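Long-range contact in glcnac-alpha-1,4-gal-releasing endo-beta-galactosidase (Clostridium perfringens, PDB 1UPS), which probably hydrolyses internal beta-galactosidic bonds of glycans to release GlcNAc-alpha-1,4-Gal, and binds a calcium ion: residues 148-153 / 246-251. Numbering follows the deposited sequence.
Sequences WWMVGM and MGTILN
Trp149 and Ile249 form the tight part of this antiparallel strand pair. CD1 of Ile249 sits over one face of the indole, 3.6 Å from the centroid of the six-membered ring, a CH-pi contact. CG2 of Ile249 lies by the pyrrole side, 3.4 Å from NE1 of Trp149. With chi1 at 47°, CG of Trp149 stands between its backbone N and carbonyl carbon, which brings the end of the indole against Ile249. NE1 of Trp149 then gives a hydrogen bond to OD1 of Asn251 (2.8 Å). The acceptor is nearly in the indole plane, but the donor lies 41° out of the amide carbonyl plane. ND2 of Asn251 is hydrogen-bonded to Tyr253 OH, which would help to hold the amide in this rotation.

The backbones of Trp149 and Ile249 exchange two nearly straight hydrogen bonds. Val151 and Gly247 exchange two more, both more bent. SD of Met153 lies 3.7 Å from Gly247 N and fills the space beside this residue, which has no side chain.

The face with Trp148, Met150, Thr248 and Leu250 is also buried, but its side chains overlap less and a water joins them. CD2 of Leu250 packs 3.6 Å from CD1 of Trp148, and CG2 of Thr248 lies at the indole edge. The water accepts from Trp148 NE1 (2.9 Å) and donates to Thr248 OG1 (2.8 Å). Farther along, CE of Met150 touches CB of Met246 at 3.9 Å.

Met150 and Met246 both touch Trp221 of strand 215-221, so the Met150 face meets the other sheet of the GH16 beta-sandwich. Trp149 touches Glu168 and Asp170 of strand 168-170, consistent with the concave cleft side of the fold. Each buried indole N-H has a partner, Asn251 OD1 for Trp149 and water for Trp148, which would offset the cost of burying them.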
ATOM      1  N   TRP A 148      -4.440   5.577  -8.473  1.00  9.91           N
ATOM      2  CA  TRP A 148      -4.576   6.517  -7.374  1.00 10.23           C
ATOM      3  C   TRP A 148      -3.212   6.479  -6.726  1.00  9.86           C
ATOM      4  O   TRP A 148      -2.764   5.415  -6.259  1.00 10.31           O
ATOM      5  CB  TRP A 148      -5.628   6.030  -6.389  1.00  9.98           C
ATOM      6  CG  TRP A 148      -5.705   6.822  -5.098  1.00 11.03           C
ATOM      7  CD1 TRP A 148      -5.370   8.142  -4.888  1.00  9.73           C
ATOM      8  CD2 TRP A 148      -6.183   6.328  -3.846  1.00 10.77           C
ATOM      9  NE1 TRP A 148      -5.579   8.473  -3.561  1.00 10.56           N
ATOM     10  CE2 TRP A 148      -6.106   7.387  -2.910  1.00 10.08           C
ATOM     11  CE3 TRP A 148      -6.663   5.089  -3.417  1.00 10.66           C
ATOM     12  CZ2 TRP A 148      -6.475   7.231  -1.561  1.00  9.71           C
ATOM     13  CZ3 TRP A 148      -7.041   4.933  -2.078  1.00  9.68           C
ATOM     14  CH2 TRP A 148      -6.933   5.999  -1.167  1.00 10.50           C
ATOM     15  N   TRP A 149      -2.506   7.605  -6.757  1.00  9.46           N
ATOM     16  CA  TRP A 149      -1.133   7.601  -6.261  1.00  9.31           C
ATOM     17  C   TRP A 149      -0.743   8.928  -5.625  1.00  9.64           C
ATOM     18  O   TRP A 149      -1.419   9.943  -5.804  1.00 10.59           O
ATOM     19  CB  TRP A 149      -0.124   7.223  -7.376  1.00  8.78           C
ATOM     20  CG  TRP A 149      -0.262   7.917  -8.730  1.00  9.51           C
ATOM     21  CD1 TRP A 149      -1.361   7.933  -9.567  1.00  9.23           C
ATOM     22  CD2 TRP A 149       0.793   8.594  -9.445  1.00 10.77           C
ATOM     23  NE1 TRP A 149      -1.050   8.604 -10.734  1.00  9.73           N
ATOM     24  CE2 TRP A 149       0.265   9.010 -10.687  1.00 10.52           C
ATOM     25  CE3 TRP A 149       2.137   8.899  -9.139  1.00 11.17           C
ATOM     26  CZ2 TRP A 149       1.024   9.732 -11.639  1.00 10.95           C
ATOM     27  CZ3 TRP A 149       2.901   9.617 -10.098  1.00 10.08           C
ATOM     28  CH2 TRP A 149       2.328  10.019 -11.328  1.00 10.89           C
ATOM     29  N   MET A 150       0.354   8.904  -4.871  1.00  9.83           N
ATOM     30  CA  MET A 150       0.809  10.079  -4.143  1.00  9.39           C
ATOM     31  C   MET A 150       2.292  10.244  -4.396  1.00  9.55           C
ATOM     32  O   MET A 150       2.998   9.262  -4.577  1.00  8.97           O
ATOM     33  CB  MET A 150       0.528   9.927  -2.641  1.00  9.12           C
ATOM     34  CG  MET A 150      -0.994   9.762  -2.358  1.00  9.67           C
ATOM     35  SD  MET A 150      -1.365   9.565  -0.589  1.00 12.00           S
ATOM     36  CE  MET A 150      -0.944  11.227  -0.052  1.00 13.77           C
ATOM     37  N   VAL A 151       2.728  11.504  -4.449  1.00  9.60           N
ATOM     38  CA  VAL A 151       4.126  11.831  -4.689  1.00 10.16           C
ATOM     39  C   VAL A 151       4.577  12.883  -3.689  1.00 10.23           C
ATOM     40  O   VAL A 151       3.790  13.739  -3.287  1.00 10.53           O
ATOM     41  CB  VAL A 151       4.365  12.337  -6.148  1.00 10.12           C
ATOM     42  CG1 VAL A 151       4.124  11.206  -7.158  1.00 11.23           C
ATOM     43  CG2 VAL A 151       3.479  13.567  -6.495  1.00 11.43           C
ATOM     44  N   GLY A 152       5.841  12.809  -3.284  1.00  9.89           N
ATOM     45  CA  GLY A 152       6.417  13.817  -2.417  1.00 10.16           C
ATOM     46  C   GLY A 152       6.345  15.187  -3.065  1.00 10.67           C
ATOM     47  O   GLY A 152       6.463  15.331  -4.295  1.00 10.90           O
ATOM     48  N   MET A 153       6.150  16.208  -2.234  1.00  9.69           N
ATOM     49  CA  MET A 153       6.028  17.568  -2.750  1.00 10.42           C
ATOM     50  C   MET A 153       7.364  18.268  -2.902  1.00  9.94           C
ATOM     51  O   MET A 153       7.403  19.444  -3.294  1.00 10.51           O
ATOM     52  CB  MET A 153       5.082  18.395  -1.863  1.00 10.19           C
ATOM     53  CG  MET A 153       3.607  17.965  -2.000  1.00 12.70           C
ATOM     54  SD  MET A 153       2.893  18.113  -3.667  1.00 14.35           S
ATOM     55  CE  MET A 153       3.168  19.639  -4.098  1.00 17.92           C
ATOM     56  N   MET A 246       2.843  14.919   0.869  1.00 10.76           N
ATOM     57  CA  MET A 246       2.658  14.327  -0.456  1.00  9.87           C
ATOM     58  C   MET A 246       1.379  14.858  -1.069  1.00 10.38           C
ATOM     59  O   MET A 246       0.413  15.177  -0.347  1.00  9.90           O
ATOM     60  CB  MET A 246       2.584  12.797  -0.350  1.00  9.81           C
ATOM     61  CG  MET A 246       3.896  12.161   0.139  1.00 10.45           C
ATOM     62  SD  MET A 246       3.759  10.359   0.319  1.00 11.55           S
ATOM     63  CE  MET A 246       4.269   9.836  -1.373  1.00 11.06           C
ATOM     64  N   GLY A 247       1.377  14.945  -2.403  1.00 10.27           N
ATOM     65  CA  GLY A 247       0.208  15.351  -3.164  1.00 10.34           C
ATOM     66  C   GLY A 247      -0.417  14.133  -3.808  1.00 10.65           C
ATOM     67  O   GLY A 247       0.218  13.082  -3.860  1.00 10.46           O
ATOM     68  N   THR A 248      -1.648  14.284  -4.303  1.00 10.52           N
ATOM     69  CA  THR A 248      -2.430  13.158  -4.821  1.00  9.31           C
ATOM     70  C   THR A 248      -2.714  13.312  -6.302  1.00  9.74           C
ATOM     71  O   THR A 248      -3.047  14.405  -6.759  1.00  9.58           O
ATOM     72  CB  THR A 248      -3.785  13.081  -4.046  1.00  8.95           C
ATOM     73  OG1 THR A 248      -3.509  12.759  -2.671  1.00  8.95           O
ATOM     74  CG2 THR A 248      -4.662  11.898  -4.556  1.00  8.22           C
ATOM     75  N   ILE A 249      -2.616  12.200  -7.029  1.00  9.13           N
ATOM     76  CA  ILE A 249      -3.018  12.155  -8.440  1.00  9.58           C
ATOM     77  C   ILE A 249      -4.037  11.040  -8.613  1.00  9.83           C
ATOM     78  O   ILE A 249      -3.855   9.942  -8.076  1.00 10.12           O
ATOM     79  CB  ILE A 249      -1.777  11.878  -9.356  1.00  9.84           C
ATOM     80  CG1 ILE A 249      -0.674  12.935  -9.098  1.00  9.55           C
ATOM     81  CG2 ILE A 249      -2.223  11.765 -10.847  1.00  9.65           C
ATOM     82  CD1 ILE A 249       0.620  12.713  -9.905  1.00 10.81           C
ATOM     83  N   LEU A 250      -5.111  11.324  -9.356  1.00 10.04           N
ATOM     84  CA  LEU A 250      -6.074  10.304  -9.736  1.00  9.77           C
ATOM     85  C   LEU A 250      -6.159  10.344 -11.258  1.00 10.45           C
ATOM     86  O   LEU A 250      -6.487  11.380 -11.834  1.00 11.12           O
ATOM     87  CB  LEU A 250      -7.461  10.606  -9.123  1.00 10.42           C
ATOM     88  CG  LEU A 250      -7.615  10.264  -7.648  1.00 10.98           C
ATOM     89  CD1 LEU A 250      -8.827  11.054  -7.030  1.00 13.27           C
ATOM     90  CD2 LEU A 250      -7.781   8.769  -7.460  1.00 13.21           C
ATOM     91  N   ASN A 251      -5.850   9.227 -11.908  1.00 10.22           N
ATOM     92  CA  ASN A 251      -5.775   9.232 -13.367  1.00 10.40           C
ATOM     93  C   ASN A 251      -5.992   7.869 -14.014  1.00  9.96           C
ATOM     94  O   ASN A 251      -6.134   6.842 -13.328  1.00 10.33           O
ATOM     95  CB  ASN A 251      -4.515  10.007 -13.885  1.00  9.49           C
ATOM     96  CG  ASN A 251      -3.184   9.316 -13.597  1.00 11.01           C
ATOM     97  OD1 ASN A 251      -3.069   8.486 -12.705  1.00 10.74           O
ATOM     98  ND2 ASN A 251      -2.146   9.696 -14.372  1.00 10.79           N
TER
HETATM   99  O   HOH W   1      -4.468  10.347  -1.611  1.00 13.07           O